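Local atomic coordinates of extracellular ligand-binding receptor (Desulfohalobium retbaense DSM 5692, PDB entry 5ERE), a protein that probably senses small extracellular solutes, holding 2-oxo-4-methylpentanoic acid in a periplasmic-binding-protein-like part and cytosine in a tandem PAS-like sensor part. Residues P307-K312 / N472-I477; E84-H89 / Q275-L280; L480-T485 / K517-A522. All coordinates share one frame; numbering follows the deposited sequence.

Contact 1: P307-K312 / N472-I477; sequences PYIFKK and NFPVEI
Ile-309 and Pro-474 meet at about a right angle, the CG2 methyl of the isoleucine set against the CG and CD carbons of the proline. CG2 lies 3.5 Å from Pro-474 CD and equally far from Pro-474 CG, tighter than ordinary van der Waals contact. The torsions explain which branch touches: CG1 of Ile-309 sits between the backbone N and the carbonyl carbon (chi1 50°) and carries CD1 away, while CG2, beside the backbone N, is left facing the proline. Pro-474 CD also rests 3.3 Å from Tyr-308 O. Two residues before Ile-309, Pro-307 brings its CB to 4.1 Å from the same Pro-474 CD.

The two phenylalanines touch through ring atoms. CE2 of Phe-310 approaches CE1 of Phe-473 at 3.7 Å, near the plane of the Phe-473 ring and at its edge, but obliquely to the Phe-310 ring. Phe-473 starts by pointing away from 307-312; with CG beside its backbone N (chi1 -70°), its ring swings back to reach Phe-310.

One hydrogen bond joins the backbones: Tyr-308 N donates to Asn-472 O at 3.0 Å, with 156° at the hydrogen. Pro-474 centres an inverse gamma turn, whose weak bond runs from Val-475 N to Phe-473 O. Gln-118 NE2 bonds to Tyr-308 O and, weakly, to Asn-472 O, so one side-chain amide bridges two acceptors from different segments.

The contact joins the periplasmic-binding-protein part to what is probably the second module of the tandem PAS sensor: strand 304-314 pairs with strand 228-232, strand 476-480 pairs antiparallel with strand 553-561, and the long helix 324-357 packs against both segments, Gln-324 touching Ile-309 and Leu-328 touching Phe-473.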
# COMPACT_ATOMS: atom_id res chain seq x y z
N PRO A 307 2.90 4.86 -6.51
CA PRO A 307 2.43 5.06 -5.13
C PRO A 307 1.21 5.98 -4.98
O PRO A 307 0.92 6.81 -5.85
CB PRO A 307 3.67 5.65 -4.44
CG PRO A 307 4.50 6.27 -5.57
CD PRO A 307 4.26 5.40 -6.75
N TYR A 308 0.48 5.76 -3.88
CA TYR A 308 -0.68 6.55 -3.47
C TYR A 308 -0.40 7.18 -2.10
O TYR A 308 0.43 6.68 -1.30
CB TYR A 308 -1.97 5.68 -3.35
CG TYR A 308 -2.74 5.43 -4.62
CD1 TYR A 308 -2.11 5.03 -5.79
CD2 TYR A 308 -4.11 5.56 -4.65
CE1 TYR A 308 -2.82 4.79 -6.95
CE2 TYR A 308 -4.82 5.32 -5.80
CZ TYR A 308 -4.15 4.95 -6.96
OH TYR A 308 -4.83 4.72 -8.11
N ILE A 309 -1.13 8.26 -1.83
CA ILE A 309 -1.09 8.91 -0.54
C ILE A 309 -2.52 9.20 -0.08
O ILE A 309 -3.48 9.10 -0.85
CB ILE A 309 -0.36 10.24 -0.54
CG1 ILE A 309 -0.87 11.13 -1.70
CG2 ILE A 309 1.11 9.99 -0.65
CD1 ILE A 309 -0.55 12.61 -1.56
N PHE A 310 -2.60 9.57 1.18
CA PHE A 310 -3.82 10.19 1.69
C PHE A 310 -3.88 11.67 1.42
O PHE A 310 -2.89 12.40 1.58
CB PHE A 310 -3.94 9.92 3.17
CG PHE A 310 -4.36 8.53 3.48
CD1 PHE A 310 -5.68 8.16 3.35
CD2 PHE A 310 -3.43 7.58 3.87
CE1 PHE A 310 -6.08 6.86 3.62
CE2 PHE A 310 -3.82 6.28 4.15
CZ PHE A 310 -5.15 5.92 4.01
N LYS A 311 -5.04 12.09 0.93
CA LYS A 311 -5.35 13.47 0.71
C LYS A 311 -6.63 13.84 1.45
O LYS A 311 -7.37 12.97 1.91
CB LYS A 311 -5.49 13.75 -0.78
CG LYS A 311 -4.17 13.63 -1.47
CD LYS A 311 -4.22 14.06 -2.92
CE LYS A 311 -3.99 15.56 -3.11
NZ LYS A 311 -4.08 15.88 -4.56
N LYS A 312 -6.86 15.13 1.59
CA LYS A 312 -8.12 15.56 2.18
C LYS A 312 -8.62 16.85 1.56
O LYS A 312 -7.86 17.64 1.03
CB LYS A 312 -7.97 15.72 3.68
CG LYS A 312 -7.25 16.96 4.12
CD LYS A 312 -6.98 16.93 5.61
CE LYS A 312 -8.24 16.88 6.49
NZ LYS A 312 -7.97 16.06 7.72
N ASN A 472 3.56 0.75 -1.05
CA ASN A 472 2.88 1.62 -2.03
C ASN A 472 2.64 3.04 -1.52
O ASN A 472 2.06 3.84 -2.22
CB ASN A 472 1.57 0.97 -2.53
CG ASN A 472 1.81 -0.15 -3.53
OD1 ASN A 472 2.70 -0.04 -4.37
ND2 ASN A 472 1.02 -1.23 -3.47
N PHE A 473 3.15 3.36 -0.34
CA PHE A 473 3.21 4.74 0.13
C PHE A 473 4.57 5.28 -0.26
O PHE A 473 5.56 4.54 -0.21
CB PHE A 473 3.03 4.86 1.64
CG PHE A 473 1.65 4.54 2.13
CD1 PHE A 473 0.69 5.52 2.16
CD2 PHE A 473 1.32 3.25 2.57
CE1 PHE A 473 -0.61 5.25 2.62
CE2 PHE A 473 0.02 2.97 3.04
CZ PHE A 473 -0.93 3.98 3.06
N PRO A 474 4.64 6.56 -0.62
CA PRO A 474 5.98 7.10 -0.95
C PRO A 474 6.76 7.53 0.29
O PRO A 474 6.99 8.69 0.51
CB PRO A 474 5.65 8.32 -1.83
CG PRO A 474 4.37 8.85 -1.17
CD PRO A 474 3.58 7.56 -0.84
N VAL A 475 7.17 6.56 1.09
CA VAL A 475 7.88 6.83 2.33
C VAL A 475 8.88 5.71 2.51
O VAL A 475 8.73 4.67 1.90
CB VAL A 475 6.93 6.85 3.61
CG1 VAL A 475 5.74 7.74 3.40
CG2 VAL A 475 6.48 5.43 3.98
N GLU A 476 9.86 5.91 3.38
CA GLU A 476 10.68 4.80 3.85
C GLU A 476 10.75 4.78 5.35
O GLU A 476 10.69 5.83 6.00
CB GLU A 476 12.10 4.88 3.26
CG GLU A 476 12.11 5.07 1.75
CD GLU A 476 13.52 5.05 1.16
OE1 GLU A 476 14.49 5.29 1.91
OE2 GLU A 476 13.64 4.78 -0.06
N ILE A 477 10.87 3.58 5.91
CA ILE A 477 11.10 3.40 7.33
C ILE A 477 12.40 2.61 7.52
O ILE A 477 12.60 1.55 6.88
CB ILE A 477 9.93 2.67 8.00
CG1 ILE A 477 8.68 3.54 7.94
CG2 ILE A 477 10.26 2.24 9.45
CD1 ILE A 477 7.49 3.00 8.61

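Contact 2: E84-H89 / Q275-L280; sequences EKDIFH and QTPKAL
Phe-88 lays its ring against Leu-280, and the contact can be followed outward from its CB. That atom lies 3.8 Å from Leu-280 CD1 and 4.4 Å from Pro-277 CB. Because CG stands anti to the backbone N (chi1 178°), the ring extends along the first turn of helix 277-284. CG and CD2 meet both CB and CD1 of the leucine; CD1 of Phe-88 comes to 3.5 Å from Leu-280 CB and also passes Pro-277 O. Farther out, CE1 reaches the carbonyl carbon of Leu-280, CE2 stays near its CB, and CZ ends close to its CB and O. Leu-280 CB sits 3.5 Å from the ring centroid and only 8° off the normal, a CH-pi contact centred on one face.

The helix start facing the ring is capped by Thr-276, the N-cap residue, whose OG1 accepts from Ala-279 N; the same helix carries Glu-282, a calcium ligand. Across from it, Asp-86 closes helix 72-84 in a Schellman motif, with positive phi (51°), before the chain enters strand 88-92 of the parallel sheet in this periplasmic-binding-protein fold.

Asp-86 meets Pro-277 at about a right angle. Its backbone O lies 3.2 Å from Pro-277 CG, while the carboxylate touches the same ring carbon less closely, OD1 at 3.8 Å from CG. Leu-266 of helix 254-271 touches both Phe-88 and Leu-280.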
# COMPACT_ATOMS: atom_id res chain seq x y z
N GLU A 84 -10.20 -11.58 -28.54
CA GLU A 84 -10.71 -12.46 -29.60
C GLU A 84 -10.48 -11.89 -31.00
O GLU A 84 -10.20 -12.63 -31.93
CB GLU A 84 -12.22 -12.72 -29.37
CG GLU A 84 -13.06 -13.08 -30.59
CD GLU A 84 -12.72 -14.44 -31.19
OE1 GLU A 84 -11.81 -15.12 -30.67
OE2 GLU A 84 -13.36 -14.82 -32.19
N LYS A 85 -10.60 -10.57 -31.15
CA LYS A 85 -10.40 -9.95 -32.46
C LYS A 85 -8.95 -9.55 -32.68
O LYS A 85 -8.60 -8.96 -33.70
CB LYS A 85 -11.30 -8.73 -32.61
CG LYS A 85 -12.78 -9.06 -32.50
CD LYS A 85 -13.67 -7.89 -32.89
CE LYS A 85 -15.15 -8.28 -32.83
NZ LYS A 85 -15.53 -9.22 -33.92
N ASP A 86 -8.11 -9.88 -31.70
CA ASP A 86 -6.69 -9.54 -31.71
C ASP A 86 -6.42 -8.05 -31.98
O ASP A 86 -5.68 -7.69 -32.91
CB ASP A 86 -5.95 -10.42 -32.71
CG ASP A 86 -4.52 -10.73 -32.28
OD1 ASP A 86 -4.27 -10.86 -31.05
OD2 ASP A 86 -3.65 -10.83 -33.18
N ILE A 87 -7.05 -7.22 -31.16
CA ILE A 87 -6.83 -5.78 -31.16
C ILE A 87 -6.20 -5.35 -29.85
O ILE A 87 -6.67 -5.71 -28.77
CB ILE A 87 -8.15 -4.99 -31.32
CG1 ILE A 87 -8.95 -5.50 -32.52
CG2 ILE A 87 -7.85 -3.50 -31.46
CD1 ILE A 87 -8.31 -5.23 -33.86
N PHE A 88 -5.13 -4.57 -29.93
CA PHE A 88 -4.46 -4.14 -28.74
C PHE A 88 -5.42 -3.22 -27.91
O PHE A 88 -6.19 -2.41 -28.45
CB PHE A 88 -3.16 -3.42 -29.07
CG PHE A 88 -2.44 -2.91 -27.86
CD1 PHE A 88 -1.94 -3.78 -26.92
CD2 PHE A 88 -2.30 -1.55 -27.66
CE1 PHE A 88 -1.30 -3.31 -25.78
CE2 PHE A 88 -1.66 -1.06 -26.52
CZ PHE A 88 -1.16 -1.95 -25.60
N HIS A 89 -5.39 -3.44 -26.61
CA HIS A 89 -6.36 -2.81 -25.72
C HIS A 89 -5.66 -2.16 -24.55
O HIS A 89 -4.82 -2.77 -23.90
CB HIS A 89 -7.39 -3.86 -25.22
CG HIS A 89 -8.44 -3.27 -24.33
ND1 HIS A 89 -8.88 -3.92 -23.19
CD2 HIS A 89 -9.13 -2.10 -24.39
CE1 HIS A 89 -9.79 -3.17 -22.58
NE2 HIS A 89 -9.97 -2.07 -23.29
N GLN A 275 3.40 -2.82 -33.53
CA GLN A 275 2.11 -2.71 -34.22
C GLN A 275 1.19 -3.89 -33.90
O GLN A 275 -0.02 -3.71 -33.84
CB GLN A 275 2.31 -2.61 -35.73
CG GLN A 275 2.71 -1.22 -36.23
CD GLN A 275 3.57 -1.29 -37.49
OE1 GLN A 275 3.42 -2.21 -38.30
NE2 GLN A 275 4.47 -0.32 -37.65
N THR A 276 1.73 -5.09 -33.71
CA THR A 276 0.87 -6.19 -33.28
C THR A 276 0.53 -6.08 -31.80
O THR A 276 1.29 -5.49 -31.03
CB THR A 276 1.49 -7.57 -33.50
OG1 THR A 276 2.59 -7.75 -32.60
CG2 THR A 276 1.92 -7.77 -34.94
N PRO A 277 -0.60 -6.66 -31.42
CA PRO A 277 -1.01 -6.71 -30.01
C PRO A 277 0.09 -7.24 -29.09
O PRO A 277 0.24 -6.74 -27.98
CB PRO A 277 -2.21 -7.65 -30.04
CG PRO A 277 -2.82 -7.41 -31.40
CD PRO A 277 -1.64 -7.23 -32.31
N LYS A 278 0.82 -8.26 -29.53
CA LYS A 278 1.89 -8.81 -28.71
C LYS A 278 3.01 -7.80 -28.54
O LYS A 278 3.61 -7.69 -27.48
CB LYS A 278 2.45 -10.09 -29.34
CG LYS A 278 1.62 -11.34 -29.08
CD LYS A 278 2.45 -12.63 -29.13
CE LYS A 278 3.36 -12.79 -27.90
NZ LYS A 278 3.76 -14.21 -27.66
N ALA A 279 3.36 -7.09 -29.60
CA ALA A 279 4.49 -6.17 -29.52
C ALA A 279 4.09 -4.96 -28.66
O ALA A 279 4.89 -4.42 -27.89
CB ALA A 279 4.92 -5.72 -30.91
N LEU A 280 2.85 -4.55 -28.79
CA LEU A 280 2.37 -3.39 -28.06
C LEU A 280 2.26 -3.72 -26.58
O LEU A 280 2.62 -2.90 -25.73
CB LEU A 280 1.04 -2.91 -28.64
CG LEU A 280 1.24 -2.09 -29.90
CD1 LEU A 280 -0.04 -1.89 -30.63
CD2 LEU A 280 1.87 -0.76 -29.59

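Contact 3: L480-T485 / K517-A522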
# COMPACT_ATOMS: atom_id res chain seq x y z
N LEU A 480 17.53 2.01 13.34
CA LEU A 480 18.88 2.31 13.78
C LEU A 480 19.11 1.75 15.17
O LEU A 480 18.22 1.81 16.05
CB LEU A 480 19.12 3.82 13.82
CG LEU A 480 20.09 4.48 12.86
CD1 LEU A 480 19.75 4.08 11.43
CD2 LEU A 480 20.01 6.01 13.04
N GLN A 481 20.31 1.25 15.39
CA GLN A 481 20.80 0.91 16.71
C GLN A 481 21.18 2.14 17.52
O GLN A 481 21.46 3.17 16.94
CB GLN A 481 22.01 0.03 16.59
CG GLN A 481 22.13 -0.95 17.67
CD GLN A 481 22.90 -2.13 17.19
OE1 GLN A 481 22.43 -3.25 17.29
NE2 GLN A 481 24.10 -1.90 16.66
N ARG A 482 21.22 2.03 18.84
CA ARG A 482 21.54 3.21 19.67
C ARG A 482 22.88 3.86 19.27
O ARG A 482 22.94 5.07 19.10
CB ARG A 482 21.57 2.83 21.13
CG ARG A 482 20.93 3.83 22.05
CD ARG A 482 21.92 4.79 22.52
NE ARG A 482 21.37 5.76 23.46
CZ ARG A 482 22.05 6.84 23.86
NH1 ARG A 482 23.27 7.07 23.37
NH2 ARG A 482 21.51 7.69 24.72
N ASP A 483 23.92 3.04 19.09
CA ASP A 483 25.22 3.51 18.60
C ASP A 483 25.21 4.06 17.17
O ASP A 483 26.27 4.25 16.60
CB ASP A 483 26.27 2.38 18.68
CG ASP A 483 25.97 1.19 17.75
OD1 ASP A 483 25.11 1.29 16.85
OD2 ASP A 483 26.62 0.13 17.92
N GLY A 484 24.04 4.29 16.58
CA GLY A 484 23.99 4.79 15.20
C GLY A 484 24.06 3.77 14.05
O GLY A 484 23.81 4.13 12.91
N THR A 485 24.37 2.51 14.33
CA THR A 485 24.42 1.49 13.27
C THR A 485 23.05 1.20 12.64
O THR A 485 22.05 0.97 13.33
CB THR A 485 24.99 0.17 13.81
OG1 THR A 485 26.18 0.42 14.56
CG2 THR A 485 25.29 -0.79 12.67
N LYS A 517 21.11 13.57 16.73
CA LYS A 517 19.94 13.70 17.61
C LYS A 517 19.21 12.36 17.79
O LYS A 517 18.64 12.09 18.85
CB LYS A 517 18.98 14.75 17.04
N MSE A 518 19.22 11.52 16.76
CA MSE A 518 18.53 10.23 16.82
C MSE A 518 19.18 9.30 17.82
O MSE A 518 18.51 8.51 18.46
CB MSE A 518 18.50 9.56 15.45
CG MSE A 518 17.41 10.06 14.54
SE MSE A 518 17.22 8.96 12.93
CE MSE A 518 16.94 7.19 13.73
N VAL A 519 20.50 9.39 17.96
CA VAL A 519 21.19 8.62 18.99
C VAL A 519 20.65 8.88 20.39
O VAL A 519 20.36 7.94 21.13
CB VAL A 519 22.70 8.92 18.97
CG1 VAL A 519 23.38 8.41 20.22
CG2 VAL A 519 23.32 8.28 17.77
N SER A 520 20.51 10.15 20.76
CA SER A 520 20.29 10.51 22.15
C SER A 520 18.83 10.69 22.54
O SER A 520 18.52 10.69 23.73
CB SER A 520 21.05 11.79 22.46
OG SER A 520 20.82 12.75 21.45
N GLN A 521 17.94 10.86 21.57
CA GLN A 521 16.51 11.05 21.87
C GLN A 521 15.66 9.87 21.39
O GLN A 521 15.88 9.33 20.30
CB GLN A 521 16.01 12.37 21.26
N ALA A 522 14.69 9.46 22.20
CA ALA A 522 13.84 8.31 21.87
C ALA A 522 12.81 8.65 20.79
O ALA A 522 12.38 7.79 20.03
CB ALA A 522 13.13 7.81 23.13
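Arg-482 reaches across the end of helix 515-520 at about a right angle to Val-519, its guanidinium turned so that one face lies over a backbone carbonyl. Val-519 O stands 3.3 Å above the guanidinium plane, over its centre. Arg-482 NE is also 3.3 Å from Val-519 O, but the poor angle rules out a hydrogen bond; Arg-556 NH2 donates to this oxygen instead. The arginine chain bends at chi2 (-91°), bringing NH1 to 3.4 Å from Val-519 CG1. Both methyls of Val-519 also rest against Arg-482 O, CG2 at 3.5 Å.

Arg-482 belongs to a type I beta turn, Gln-481 to Gly-484, in the link between antiparallel strands 476-480 and 486-488. Asp-483 OD1 accepts from Thr-485 N at 2.9 Å, an Asx turn, and also from Thr-485 OG1 at 2.7 Å, both from the same face of the carboxylate plane.

At the strand end before the turn, Leu-480 and selenomethionine Met-518 also cross at about a right angle. The Met-518 chain is bent at chi3 (56°), which turns its CE toward Leu-480 CD2; the two carbons are 3.4 Å apart, closer than usual. Trp-545 and Ala-558 of adjoining strands touch Met-518.

In the fold
All three contacts are partly buried, but their places differ. The centre of contact 1 is about 8 Å from that of the chain, those of contacts 2 and 3 about 31 and 28 Å, nearer the periphery. Contact 1 joins two parts of the molecule; contacts 2 and 3 lie within one part each, on opposite sides of the chain's centre, their own centres about 55 Å apart. Strand 476-480 is shared by contacts 1 and 3. Of the three, contact 1 alone has a hydrogen bond across its segments, beside proline and phenylalanine packing. Contact 2 relies on a CH-pi contact at a helix start, whereas contact 3 pairs a buried apolar touch with the guanidinium of an exposed arginine set over a helix-end carbonyl.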